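Local coordinates for homoserine O-acetyltransferase (Bacillus anthracis str. 'Ames Ancestor', PDB 3I1I), which probably transfers the acetyl group of acetyl-CoA to the hydroxyl of L-homoserine, an early step toward methionine, using an alpha/beta hydrolase fold, at residues 18-23 / 132-137; 186-191 / 318-323; 222-227 / 266-271; 341-346 / 362-367. All blocks are in the same frame, centred on the assembly; numbering follows the deposited sequence. Where two conformers were deposited one is given.

Interaction 1: 18-23 / 132-137; sequences TFENGR and VARMQC
Glu20 and Arg134 meet at the protein surface through a single salt bridge, in which Arg134 NE donates to Glu20 OE2 over 2.6 Å. The N-H...O angle of 167° makes the bond nearly straight, and OE2 lies at the edge of the guanidinium, almost in its plane. The carboxylate does not lie flat against that group: the two planes are 42° apart. NE makes the one hydrogen bond, and Arg134 NH2 is 3.5 Å from Glu20 OE2, so this is a single-bond contact. Arg134 NH1 is satisfied elsewhere, by Tyr168 OH and a bound glycerol. The Glu20 conformer described here reaches the arginine because its chain bends at chi2 (-65°), turning the carboxylate toward the helix. Its backbone N is also held from that side, by Asp131 OD1. The loop itself is a type I turn, closed by Gly22 N to Phe19 O at 2.7 Å. Asn21 OD1 accepts from Arg23 N at 3.1 Å, an Asx turn, while Arg23 carries its charge to Asp123. Gly22 takes a positive phi at the turn's last position. This turn joins antiparallel strands 10-18 and 24-34 as a beta hairpin; helix 129-142 packs on those strands through Met135, which touches Tyr17 and Met29, and meets helix 156-167 through Ala133 and Cys137, both on Trp164.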
loop_
_atom_site.group_PDB
_atom_site.type_symbol
_atom_site.label_atom_id
_atom_site.label_comp_id
_atom_site.label_asym_id
_atom_site.label_seq_id
_atom_site.Cartn_x
_atom_site.Cartn_y
_atom_site.Cartn_z
ATOM N N THR A 18 0.723 22.882 25.167
ATOM C CA THR A 18 -0.143 23.294 24.076
ATOM C C THR A 18 0.469 22.961 22.720
ATOM O O THR A 18 1.530 23.462 22.347
ATOM C CB THR A 18 -0.476 24.786 24.169
ATOM O OG1 THR A 18 -1.125 25.023 25.431
ATOM C CG2 THR A 18 -1.395 25.224 23.004
ATOM N N PHE A 19 -0.220 22.100 21.993
ATOM C CA PHE A 19 0.221 21.653 20.671
ATOM C C PHE A 19 0.043 22.791 19.653
ATOM O O PHE A 19 -0.761 23.753 19.862
ATOM C CB PHE A 19 -0.594 20.425 20.222
ATOM C CG PHE A 19 -0.217 19.143 20.909
ATOM C CD1 PHE A 19 0.371 18.119 20.195
ATOM C CD2 PHE A 19 -0.462 18.953 22.271
ATOM C CE1 PHE A 19 0.713 16.909 20.822
ATOM C CE2 PHE A 19 -0.131 17.741 22.915
ATOM C CZ PHE A 19 0.475 16.728 22.188
ATOM N N GLU A 20 0.755 22.663 18.538
ATOM C CA GLU A 20 0.705 23.660 17.482
ATOM C C GLU A 20 -0.724 23.889 16.965
ATOM O O GLU A 20 -1.065 24.989 16.534
ATOM C CB GLU A 20 1.653 23.261 16.347
ATOM C CG GLU A 20 3.151 23.436 16.724
ATOM C CD GLU A 20 3.542 24.916 16.955
ATOM O OE1 GLU A 20 2.977 25.796 16.249
ATOM O OE2 GLU A 20 4.414 25.200 17.829
ATOM N N ASN A 21 -1.573 22.851 17.021
ATOM C CA ASN A 21 -2.986 23.019 16.635
ATOM C C ASN A 21 -3.870 23.540 17.755
ATOM O O ASN A 21 -5.082 23.634 17.599
ATOM C CB ASN A 21 -3.595 21.737 16.043
ATOM C CG ASN A 21 -3.613 20.584 17.023
ATOM O OD1 ASN A 21 -3.667 20.774 18.233
ATOM N ND2 ASN A 21 -3.568 19.358 16.484
ATOM N N GLY A 22 -3.279 23.860 18.896
ATOM C CA GLY A 22 -4.016 24.524 19.938
ATOM C C GLY A 22 -4.550 23.614 20.995
ATOM O O GLY A 22 -5.056 24.102 21.984
ATOM N N ARG A 23 -4.469 22.304 20.826
ATOM C CA ARG A 23 -4.941 21.399 21.873
ATOM C C ARG A 23 -3.970 21.428 23.092
ATOM O O ARG A 23 -2.746 21.481 22.906
ATOM C CB ARG A 23 -5.054 19.995 21.301
ATOM C CG ARG A 23 -5.571 18.947 22.266
ATOM C CD ARG A 23 -7.066 19.021 22.427
ATOM N NE ARG A 23 -7.503 17.892 23.245
ATOM C CZ ARG A 23 -7.691 16.651 22.801
ATOM N NH1 ARG A 23 -7.525 16.345 21.512
ATOM N NH2 ARG A 23 -8.048 15.708 23.663
ATOM N N VAL A 132 7.391 18.174 18.808
ATOM C CA VAL A 132 8.449 17.444 19.470
ATOM C C VAL A 132 9.647 18.373 19.837
ATOM O O VAL A 132 10.190 18.294 20.949
ATOM C CB VAL A 132 8.891 16.194 18.664
ATOM C CG1 VAL A 132 10.159 15.584 19.263
ATOM C CG2 VAL A 132 7.715 15.142 18.576
ATOM N N ALA A 133 10.016 19.252 18.918
ATOM C CA ALA A 133 11.068 20.219 19.131
ATOM C C ALA A 133 10.674 21.179 20.297
ATOM O O ALA A 133 11.508 21.504 21.138
ATOM C CB ALA A 133 11.336 20.993 17.820
ATOM N N ARG A 134 9.415 21.600 20.372
ATOM C CA ARG A 134 9.004 22.490 21.467
ATOM C C ARG A 134 9.095 21.787 22.829
ATOM O O ARG A 134 9.553 22.383 23.799
ATOM C CB ARG A 134 7.602 23.048 21.262
ATOM C CG ARG A 134 7.414 23.793 19.912
ATOM C CD ARG A 134 6.937 25.182 20.172
ATOM N NE ARG A 134 6.593 25.968 18.974
ATOM C CZ ARG A 134 7.380 26.891 18.404
ATOM N NH1 ARG A 134 8.619 27.160 18.864
ATOM N NH2 ARG A 134 6.920 27.544 17.347
HETATM N N MSE A 135 8.711 20.513 22.887
HETATM C CA MSE A 135 8.841 19.779 24.111
HETATM C C MSE A 135 10.299 19.593 24.501
HETATM O O MSE A 135 10.653 19.875 25.626
HETATM C CB MSE A 135 8.147 18.448 24.017
HETATM C CG MSE A 135 6.650 18.595 24.122
HETATM SE SE MSE A 135 5.806 16.920 23.619
HETATM C CE MSE A 135 6.719 15.741 24.912
ATOM N N GLN A 136 11.140 19.150 23.573
ATOM C CA GLN A 136 12.556 18.990 23.838
ATOM C C GLN A 136 13.206 20.280 24.388
ATOM O O GLN A 136 14.027 20.244 25.300
ATOM C CB GLN A 136 13.264 18.610 22.555
ATOM C CG GLN A 136 13.030 17.170 22.093
ATOM C CD GLN A 136 13.699 16.927 20.750
ATOM O OE1 GLN A 136 13.772 17.830 19.904
ATOM N NE2 GLN A 136 14.235 15.737 20.570
ATOM N N CYS A 137 12.828 21.411 23.805
ATOM C CA CYS A 137 13.342 22.674 24.218
ATOM C C CYS A 137 12.992 23.008 25.679
ATOM O O CYS A 137 13.826 23.575 26.394
ATOM C CB CYS A 137 12.811 23.759 23.300
ATOM S SG CYS A 137 13.593 25.314 23.603
#

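Interaction 2: 186-191 / 318-323; sequences IITSVN and DLLQPS
Thr188 faces Leu320 from the first turn of helix 186-202, and its short side chain makes the direct contacts between the two segments. Its CB already points at the loop, 3.5 Å from Leu320 O. From there the chain forks. The methyl CG2, anti to the backbone N, runs to Leu320 CD2 at 3.7 Å, a methyl-to-methyl contact between side chains that cross at about a right angle. The hydroxyl OG1 lies anti to the carbonyl carbon (chi1 -52°) and donates to Leu320 O at 2.5 Å, a short separation to be read with the 2.44 Å resolution in mind. It comes in at 127° to the C=O, tilted 17° out of the carbonyl plane. OG1 also accepts from a water at 2.6 Å, and that water donates to Leu319 O, so two successive carbonyls of the loop are engaged, one directly and one through the bridge. The loop is shaped by Asp318 OD1, which takes Leu320 N nearly end-on and Gln321 N from above the carboxylate plane, an Asx motif. Asp318 OD2 bonds His351 ND1, consistent with the acid of a Ser-His-Asp triad. The contact thus joins helix 186-202, which follows strand 174-178, to the acid-bearing loop between strand 309-313 and helix 324-335; the same helix also packs against the second subunit, with Ile186 on its Tyr241 and Ile187 on its Leu319.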
loop_
_atom_site.group_PDB
_atom_site.type_symbol
_atom_site.label_atom_id
_atom_site.label_comp_id
_atom_site.label_asym_id
_atom_site.label_seq_id
_atom_site.Cartn_x
_atom_site.Cartn_y
_atom_site.Cartn_z
ATOM N N ILE A 186 6.298 14.576 -1.790
ATOM C CA ILE A 186 4.930 14.190 -2.106
ATOM C C ILE A 186 4.839 12.671 -2.327
ATOM O O ILE A 186 3.934 12.038 -1.814
ATOM C CB ILE A 186 4.430 14.923 -3.391
ATOM C CG1 ILE A 186 4.429 16.437 -3.173
ATOM C CG2 ILE A 186 3.031 14.435 -3.807
ATOM C CD1 ILE A 186 3.581 16.924 -1.972
ATOM N N ILE A 187 5.795 12.103 -3.066
ATOM C CA ILE A 187 5.798 10.663 -3.358
ATOM C C ILE A 187 5.800 9.846 -2.093
ATOM O O ILE A 187 5.010 8.897 -1.964
ATOM C CB ILE A 187 6.972 10.238 -4.265
ATOM C CG1 ILE A 187 6.802 8.799 -4.758
ATOM C CG2 ILE A 187 8.385 10.420 -3.581
ATOM C CD1 ILE A 187 7.854 8.460 -5.982
ATOM N N THR A 188 6.652 10.217 -1.143
ATOM C CA THR A 188 6.696 9.534 0.132
ATOM C C THR A 188 5.450 9.827 0.996
ATOM O O THR A 188 4.939 8.969 1.698
ATOM C CB THR A 188 7.964 9.954 0.887
ATOM O OG1 THR A 188 9.094 9.762 0.041
ATOM C CG2 THR A 188 8.131 9.186 2.183
ATOM N N SER A 189 4.940 11.042 0.939
ATOM C CA SER A 189 3.783 11.393 1.747
ATOM C C SER A 189 2.561 10.575 1.382
ATOM O O SER A 189 1.776 10.184 2.270
ATOM C CB SER A 189 3.483 12.887 1.618
ATOM O OG SER A 189 4.609 13.664 2.005
ATOM N N VAL A 190 2.409 10.284 0.091
ATOM C CA VAL A 190 1.279 9.467 -0.346
ATOM C C VAL A 190 1.623 7.963 -0.294
ATOM O O VAL A 190 0.880 7.138 0.266
ATOM C CB VAL A 190 0.809 9.853 -1.781
ATOM C CG1 VAL A 190 -0.399 9.022 -2.174
ATOM C CG2 VAL A 190 0.519 11.390 -1.876
ATOM N N ASN A 191 2.760 7.597 -0.867
ATOM C CA ASN A 191 3.014 6.167 -1.071
ATOM C C ASN A 191 3.293 5.471 0.218
ATOM O O ASN A 191 2.912 4.341 0.371
ATOM C CB ASN A 191 4.143 5.893 -2.078
ATOM C CG ASN A 191 3.805 4.763 -3.005
ATOM O OD1 ASN A 191 2.644 4.525 -3.312
ATOM N ND2 ASN A 191 4.821 4.051 -3.464
ATOM N N ASP A 318 18.574 6.924 -1.829
ATOM C CA ASP A 318 17.399 6.998 -0.928
ATOM C C ASP A 318 16.166 7.249 -1.752
ATOM O O ASP A 318 16.079 8.299 -2.412
ATOM C CB ASP A 318 17.576 8.161 0.049
ATOM C CG ASP A 318 16.647 8.101 1.213
ATOM O OD1 ASP A 318 15.497 7.579 1.113
ATOM O OD2 ASP A 318 17.096 8.622 2.240
ATOM N N LEU A 319 15.236 6.290 -1.723
ATOM C CA LEU A 319 13.958 6.409 -2.387
ATOM C C LEU A 319 12.917 7.155 -1.562
ATOM O O LEU A 319 11.869 7.606 -2.110
ATOM C CB LEU A 319 13.392 5.044 -2.717
ATOM C CG LEU A 319 14.172 4.133 -3.675
ATOM C CD1 LEU A 319 13.642 2.685 -3.510
ATOM C CD2 LEU A 319 14.103 4.580 -5.145
ATOM N N LEU A 320 13.133 7.247 -0.250
ATOM C CA LEU A 320 12.148 7.905 0.638
ATOM C C LEU A 320 12.421 9.380 0.685
ATOM O O LEU A 320 11.497 10.174 0.743
ATOM C CB LEU A 320 12.190 7.359 2.068
ATOM C CG LEU A 320 11.579 5.981 2.248
ATOM C CD1 LEU A 320 12.098 5.405 3.577
ATOM C CD2 LEU A 320 10.034 6.044 2.203
ATOM N N GLN A 321 13.693 9.742 0.642
ATOM C CA GLN A 321 14.107 11.114 0.784
ATOM C C GLN A 321 15.091 11.484 -0.329
ATOM O O GLN A 321 16.315 11.458 -0.134
ATOM C CB GLN A 321 14.750 11.315 2.165
ATOM C CG GLN A 321 13.771 11.171 3.371
ATOM C CD GLN A 321 12.602 12.135 3.301
ATOM O OE1 GLN A 321 12.651 13.178 2.620
ATOM N NE2 GLN A 321 11.526 11.768 3.943
ATOM N N PRO A 322 14.556 11.827 -1.514
ATOM C CA PRO A 322 15.404 12.136 -2.652
ATOM C C PRO A 322 16.365 13.265 -2.345
ATOM O O PRO A 322 15.990 14.295 -1.783
ATOM C CB PRO A 322 14.400 12.554 -3.705
ATOM C CG PRO A 322 13.163 11.814 -3.348
ATOM C CD PRO A 322 13.133 11.857 -1.875
ATOM N N SER A 323 17.608 13.090 -2.700
ATOM C CA SER A 323 18.604 14.020 -2.253
ATOM C C SER A 323 18.527 15.384 -2.966
ATOM O O SER A 323 19.078 16.383 -2.481
ATOM C CB SER A 323 19.982 13.399 -2.429
ATOM O OG SER A 323 20.306 13.402 -3.779
HETATM O O HOH W 1 9.114 7.579 -1.406
#

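Interaction 3: 222-227 / 266-271; sequences LANRMM and KLTYRS
Helices 217-228 and 259-270 approach most closely at Arg225 and Thr268, whose CA atoms are 5.9 Å apart, near enough for side chains of modest size to fill the interface. Both belong to the mainly helical insertion between strands 174-178 and 309-313, the lid that the alpha/beta hydrolase fold of such acetyltransferases carries above its sheet. Thr268 presents its methyl to the other helix: CG2 lies 4.0 Å from Arg225 CA and 4.2 Å from Arg225 CB, and Thr268 CB is 3.4 Å from Asn224 ND2. With chi1 at 56°, the Thr268 hydroxyl sits between backbone N and carbonyl carbon, from where it bonds back to Ile264 O in its own helix. Gln221 NE2, a turn before Arg225, also bonds that hydroxyl, so a polar link between the helices runs beside the methyl contact. Arg225 contributes its backbone and the root of its side chain; the guanidinium goes to another chain, with NH1 in a salt bridge to Glu198 and NE on Asn195 OD1, both of the second subunit. The helix that meets Thr268 therefore also takes part in the subunit interface. Asn224 extends toward the second helix, and its side chain also touches Trp280 of helix 277-289. Its amide nitrogen lies 3.0 Å from Thr268 O, and Asn224 ND2 donates to Ser271 OG at 2.9 Å, a bent bond with an N-H...O angle of 133° and the hydroxyl 32° out of the amide plane.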
loop_
_atom_site.group_PDB
_atom_site.type_symbol
_atom_site.label_atom_id
_atom_site.label_comp_id
_atom_site.label_asym_id
_atom_site.label_seq_id
_atom_site.Cartn_x
_atom_site.Cartn_y
_atom_site.Cartn_z
ATOM N N LEU A 222 0.827 -4.435 6.474
ATOM C CA LEU A 222 0.798 -3.784 5.165
ATOM C C LEU A 222 1.439 -2.388 5.248
ATOM O O LEU A 222 2.305 -2.040 4.446
ATOM C CB LEU A 222 -0.653 -3.749 4.674
ATOM C CG LEU A 222 -0.965 -3.356 3.248
ATOM C CD1 LEU A 222 0.032 -3.936 2.234
ATOM C CD2 LEU A 222 -2.412 -3.821 2.960
ATOM N N ALA A 223 1.061 -1.616 6.262
ATOM C CA ALA A 223 1.694 -0.315 6.514
ATOM C C ALA A 223 3.206 -0.457 6.649
ATOM O O ALA A 223 3.952 0.301 6.072
ATOM C CB ALA A 223 1.071 0.395 7.765
ATOM N N ASN A 224 3.649 -1.460 7.389
ATOM C CA ASN A 224 5.068 -1.678 7.652
ATOM C C ASN A 224 5.805 -2.155 6.404
ATOM O O ASN A 224 6.932 -1.749 6.143
ATOM C CB ASN A 224 5.223 -2.721 8.750
ATOM C CG ASN A 224 6.676 -2.885 9.205
ATOM O OD1 ASN A 224 7.292 -1.945 9.686
ATOM N ND2 ASN A 224 7.208 -4.079 9.064
ATOM N N ARG A 225 5.167 -3.018 5.628
ATOM C CA ARG A 225 5.794 -3.505 4.416
ATOM C C ARG A 225 6.024 -2.373 3.389
ATOM O O ARG A 225 7.073 -2.314 2.773
ATOM C CB ARG A 225 5.013 -4.677 3.815
ATOM C CG ARG A 225 5.755 -5.361 2.714
ATOM C CD ARG A 225 5.309 -6.781 2.470
ATOM N NE ARG A 225 3.939 -6.765 2.072
ATOM C CZ ARG A 225 2.958 -7.453 2.642
ATOM N NH1 ARG A 225 1.733 -7.281 2.192
ATOM N NH2 ARG A 225 3.167 -8.297 3.638
HETATM N N MSE A 226 5.086 -1.451 3.260
HETATM C CA MSE A 226 5.265 -0.279 2.369
HETATM C C MSE A 226 6.467 0.546 2.753
HETATM O O MSE A 226 7.197 0.979 1.899
HETATM C CB MSE A 226 4.051 0.652 2.399
HETATM C CG MSE A 226 2.782 0.042 1.817
HETATM SE SE MSE A 226 1.278 1.096 2.423
HETATM C CE MSE A 226 -0.141 -0.006 1.749
HETATM N N MSE A 227 6.688 0.782 4.035
HETATM C CA MSE A 227 7.879 1.532 4.435
HETATM C C MSE A 227 9.155 0.709 4.145
HETATM O O MSE A 227 10.123 1.222 3.565
HETATM C CB MSE A 227 7.805 1.913 5.912
HETATM C CG MSE A 227 8.666 3.079 6.288
HETATM SE SE MSE A 227 8.316 3.674 8.134
HETATM C CE MSE A 227 9.131 2.176 9.052
ATOM N N LYS A 266 7.800 -12.480 6.736
ATOM C CA LYS A 266 8.360 -12.853 8.024
ATOM C C LYS A 266 9.031 -11.655 8.702
ATOM O O LYS A 266 8.763 -11.391 9.876
ATOM C CB LYS A 266 9.351 -13.998 7.866
ATOM C CG LYS A 266 9.619 -14.751 9.135
ATOM C CD LYS A 266 10.174 -16.192 8.825
ATOM C CE LYS A 266 11.643 -16.415 9.281
ATOM N NZ LYS A 266 11.751 -17.308 10.528
ATOM N N LEU A 267 9.877 -10.940 7.961
ATOM C CA LEU A 267 10.574 -9.784 8.519
ATOM C C LEU A 267 9.583 -8.709 8.960
ATOM O O LEU A 267 9.729 -8.133 10.007
ATOM C CB LEU A 267 11.519 -9.146 7.495
ATOM C CG LEU A 267 12.728 -9.966 7.061
ATOM C CD1 LEU A 267 13.423 -9.330 5.828
ATOM C CD2 LEU A 267 13.688 -10.119 8.249
ATOM N N THR A 268 8.575 -8.444 8.146
ATOM C CA THR A 268 7.735 -7.322 8.406
ATOM C C THR A 268 6.732 -7.638 9.495
ATOM O O THR A 268 6.278 -6.727 10.195
ATOM C CB THR A 268 7.025 -6.810 7.131
ATOM O OG1 THR A 268 6.279 -7.867 6.511
ATOM C CG2 THR A 268 8.027 -6.276 6.180
ATOM N N TYR A 269 6.395 -8.910 9.662
ATOM C CA TYR A 269 5.571 -9.297 10.773
ATOM C C TYR A 269 6.328 -9.140 12.081
ATOM O O TYR A 269 5.770 -8.603 13.044
ATOM C CB TYR A 269 5.129 -10.723 10.672
ATOM C CG TYR A 269 4.068 -11.066 11.681
ATOM C CD1 TYR A 269 2.744 -10.721 11.444
ATOM C CD2 TYR A 269 4.380 -11.719 12.878
ATOM C CE1 TYR A 269 1.744 -11.038 12.353
ATOM C CE2 TYR A 269 3.376 -12.050 13.803
ATOM C CZ TYR A 269 2.057 -11.701 13.523
ATOM O OH TYR A 269 1.025 -11.981 14.392
ATOM N N ARG A 270 7.574 -9.613 12.106
ATOM C CA ARG A 270 8.406 -9.545 13.303
ATOM C C ARG A 270 8.552 -8.118 13.793
ATOM O O ARG A 270 8.466 -7.856 14.982
ATOM C CB ARG A 270 9.811 -10.107 13.049
ATOM C CG ARG A 270 10.432 -10.742 14.280
ATOM C CD ARG A 270 10.226 -12.279 14.274
ATOM N NE ARG A 270 11.180 -12.940 13.378
ATOM C CZ ARG A 270 11.063 -14.181 12.922
ATOM N NH1 ARG A 270 10.021 -14.923 13.267
ATOM N NH2 ARG A 270 11.990 -14.664 12.107
ATOM N N SER A 271 8.757 -7.180 12.875
ATOM C CA SER A 271 8.999 -5.817 13.334
ATOM C C SER A 271 7.755 -5.048 13.760
ATOM O O SER A 271 7.877 -3.966 14.220
ATOM C CB SER A 271 9.813 -5.011 12.308
ATOM O OG SER A 271 9.015 -4.664 11.205
#

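Interaction 4: 341-346 / 362-367; sequences EVYEIE and EKKVYE
A surface salt bridge and a CH-pi contact, both made by Lys364, join helix 362-370 to strand 340-342 and its continuation, with Glu341 and Tyr343 on the strand side. Lys364 lays its aliphatic chain over one face of the Tyr343 ring: CG is 3.9 Å from the centroid and 16° off the ring normal, and CE comes 3.8 Å from Tyr343 CD1. The bend at chi2 (55°) carries the chain on past the ring to Glu341, which comes from the opposite direction. Lys364 NZ donates to Glu341 OE1 at 2.8 Å from above the carboxylate plane, and to Glu367 OE1, one turn on in its own helix, at 3.0 Å. In the alpha/beta hydrolase fold the helix following the last strand packs beside it, and here the intervening loop carries His351, the probable triad histidine. The lysine charge probably eases the proximity of the two carboxylates, for which one conformer each is described. Glu341 OE2 bonds Tyr339 OH, and a water donates to Glu367 OE1. A second water links the ring's far end to the helix, lying 2.8 Å from Tyr343 OH and accepting from Lys364 N at 3.1 Å.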
loop_
_atom_site.group_PDB
_atom_site.type_symbol
_atom_site.label_atom_id
_atom_site.label_comp_id
_atom_site.label_asym_id
_atom_site.label_seq_id
_atom_site.Cartn_x
_atom_site.Cartn_y
_atom_site.Cartn_z
ATOM N N GLU A 341 26.314 22.951 3.800
ATOM C CA GLU A 341 26.899 22.000 2.853
ATOM C C GLU A 341 26.127 20.684 2.799
ATOM O O GLU A 341 25.446 20.304 3.766
ATOM C CB GLU A 341 28.401 21.756 3.125
ATOM C CG GLU A 341 28.774 21.187 4.491
ATOM C CD GLU A 341 30.335 20.951 4.678
ATOM O OE1 GLU A 341 30.981 20.294 3.809
ATOM O OE2 GLU A 341 30.891 21.426 5.711
ATOM N N VAL A 342 26.220 20.017 1.650
ATOM C CA VAL A 342 25.704 18.669 1.437
ATOM C C VAL A 342 26.908 17.741 1.383
ATOM O O VAL A 342 27.884 18.030 0.721
ATOM C CB VAL A 342 24.954 18.499 0.090
ATOM C CG1 VAL A 342 24.474 17.057 -0.046
ATOM C CG2 VAL A 342 23.775 19.490 -0.036
ATOM N N TYR A 343 26.845 16.645 2.119
ATOM C CA TYR A 343 27.802 15.577 1.971
ATOM C C TYR A 343 26.985 14.338 1.655
ATOM O O TYR A 343 26.305 13.801 2.516
ATOM C CB TYR A 343 28.560 15.428 3.254
ATOM C CG TYR A 343 29.643 14.393 3.240
ATOM C CD1 TYR A 343 30.894 14.676 2.708
ATOM C CD2 TYR A 343 29.429 13.131 3.809
ATOM C CE1 TYR A 343 31.894 13.722 2.723
ATOM C CE2 TYR A 343 30.407 12.188 3.829
ATOM C CZ TYR A 343 31.633 12.482 3.295
ATOM O OH TYR A 343 32.601 11.532 3.331
ATOM N N GLU A 344 27.004 13.955 0.383
ATOM C CA GLU A 344 26.181 12.864 -0.151
ATOM C C GLU A 344 26.899 11.534 -0.094
ATOM O O GLU A 344 27.996 11.391 -0.591
ATOM C CB GLU A 344 25.764 13.148 -1.594
ATOM C CG GLU A 344 24.784 12.109 -2.107
ATOM C CD GLU A 344 24.006 12.574 -3.328
ATOM O OE1 GLU A 344 24.618 13.160 -4.230
ATOM O OE2 GLU A 344 22.784 12.351 -3.404
ATOM N N ILE A 345 26.263 10.555 0.513
ATOM C CA ILE A 345 26.788 9.205 0.518
ATOM C C ILE A 345 26.070 8.313 -0.497
ATOM O O ILE A 345 24.978 8.636 -0.991
ATOM C CB ILE A 345 26.682 8.563 1.929
ATOM C CG1 ILE A 345 25.220 8.365 2.358
ATOM C CG2 ILE A 345 27.511 9.403 2.983
ATOM C CD1 ILE A 345 25.100 7.809 3.786
ATOM N N GLU A 346 26.701 7.177 -0.766
ATOM C CA GLU A 346 26.186 6.160 -1.691
ATOM C C GLU A 346 26.227 4.792 -1.065
ATOM O O GLU A 346 27.204 4.406 -0.469
ATOM C CB GLU A 346 27.015 6.134 -2.957
ATOM C CG GLU A 346 27.150 7.519 -3.576
ATOM C CD GLU A 346 27.298 7.515 -5.087
ATOM O OE1 GLU A 346 26.628 6.714 -5.813
ATOM O OE2 GLU A 346 28.084 8.366 -5.554
ATOM N N GLU A 362 31.026 9.254 9.299
ATOM C CA GLU A 362 31.471 9.578 10.664
ATOM C C GLU A 362 32.623 10.588 10.647
ATOM O O GLU A 362 32.708 11.464 11.493
ATOM C CB GLU A 362 31.886 8.325 11.419
ATOM C CG GLU A 362 33.166 7.687 10.897
ATOM C CD GLU A 362 33.436 6.296 11.465
ATOM O OE1 GLU A 362 33.007 5.996 12.603
ATOM O OE2 GLU A 362 34.109 5.503 10.774
ATOM N N LYS A 363 33.501 10.481 9.673
ATOM C CA LYS A 363 34.631 11.396 9.640
ATOM C C LYS A 363 34.175 12.842 9.347
ATOM O O LYS A 363 34.713 13.798 9.901
ATOM C CB LYS A 363 35.648 10.932 8.619
ATOM C CG LYS A 363 36.888 11.787 8.591
ATOM C CD LYS A 363 37.918 11.267 7.541
ATOM C CE LYS A 363 39.150 12.220 7.418
ATOM N NZ LYS A 363 39.699 12.287 6.003
ATOM N N LYS A 364 33.166 12.987 8.490
ATOM C CA LYS A 364 32.587 14.280 8.200
ATOM C C LYS A 364 31.870 14.859 9.418
ATOM O O LYS A 364 31.988 16.064 9.680
ATOM C CB LYS A 364 31.610 14.183 7.038
ATOM C CG LYS A 364 31.109 15.528 6.528
ATOM C CD LYS A 364 32.256 16.441 6.148
ATOM C CE LYS A 364 31.894 17.422 5.084
ATOM N NZ LYS A 364 32.872 18.588 5.068
ATOM N N VAL A 365 31.125 14.028 10.151
ATOM C CA VAL A 365 30.406 14.501 11.302
ATOM C C VAL A 365 31.408 15.110 12.300
ATOM O O VAL A 365 31.263 16.250 12.784
ATOM C CB VAL A 365 29.577 13.369 11.935
ATOM C CG1 VAL A 365 29.224 13.655 13.388
ATOM C CG2 VAL A 365 28.285 13.116 11.068
ATOM N N TYR A 366 32.445 14.338 12.575
ATOM C CA TYR A 366 33.494 14.741 13.488
ATOM C C TYR A 366 34.069 16.103 13.106
ATOM O O TYR A 366 34.155 16.972 13.922
ATOM C CB TYR A 366 34.601 13.679 13.471
ATOM C CG TYR A 366 35.771 14.063 14.291
ATOM C CD1 TYR A 366 35.730 13.968 15.684
ATOM C CD2 TYR A 366 36.907 14.595 13.690
ATOM C CE1 TYR A 366 36.819 14.378 16.457
ATOM C CE2 TYR A 366 38.001 14.986 14.455
ATOM C CZ TYR A 366 37.947 14.863 15.827
ATOM O OH TYR A 366 39.030 15.262 16.547
ATOM N N GLU A 367 34.459 16.269 11.854
ATOM C CA GLU A 367 35.009 17.537 11.344
ATOM C C GLU A 367 34.011 18.682 11.543
ATOM O O GLU A 367 34.375 19.786 11.932
ATOM C CB GLU A 367 35.378 17.369 9.855
ATOM C CG GLU A 367 35.705 18.628 9.017
ATOM C CD GLU A 367 35.943 18.282 7.502
ATOM O OE1 GLU A 367 35.427 18.982 6.602
ATOM O OE2 GLU A 367 36.634 17.276 7.214
HETATM O O HOH W 2 33.113 20.252 7.901
HETATM O O HOH W 3 32.973 11.055 6.033
#

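Overall arrangement
From the N terminus, interaction 1 comes first, closing a loop of 108 residues between the hairpin of strands 10-18 and 24-34 and helix 129-142. It ends before interaction 2 opens. Interaction 2 spans 126 residues, mostly the helical lid, and brings the loop after strand 309-313 back to residues 186-191. Interaction 3 lies wholly within that span, joining two lid helices; the pair touch where Asn191 O lies 4.2 Å from Met226 SE. Interaction 4 follows in series, tying the edge strand 340-342 to helix 362-370, and Ser323 OG with Glu344 OE2 connects it to interaction 2. Interaction 1 stands apart, with nearest atoms about 15 Å from interaction 2. No two spans cross.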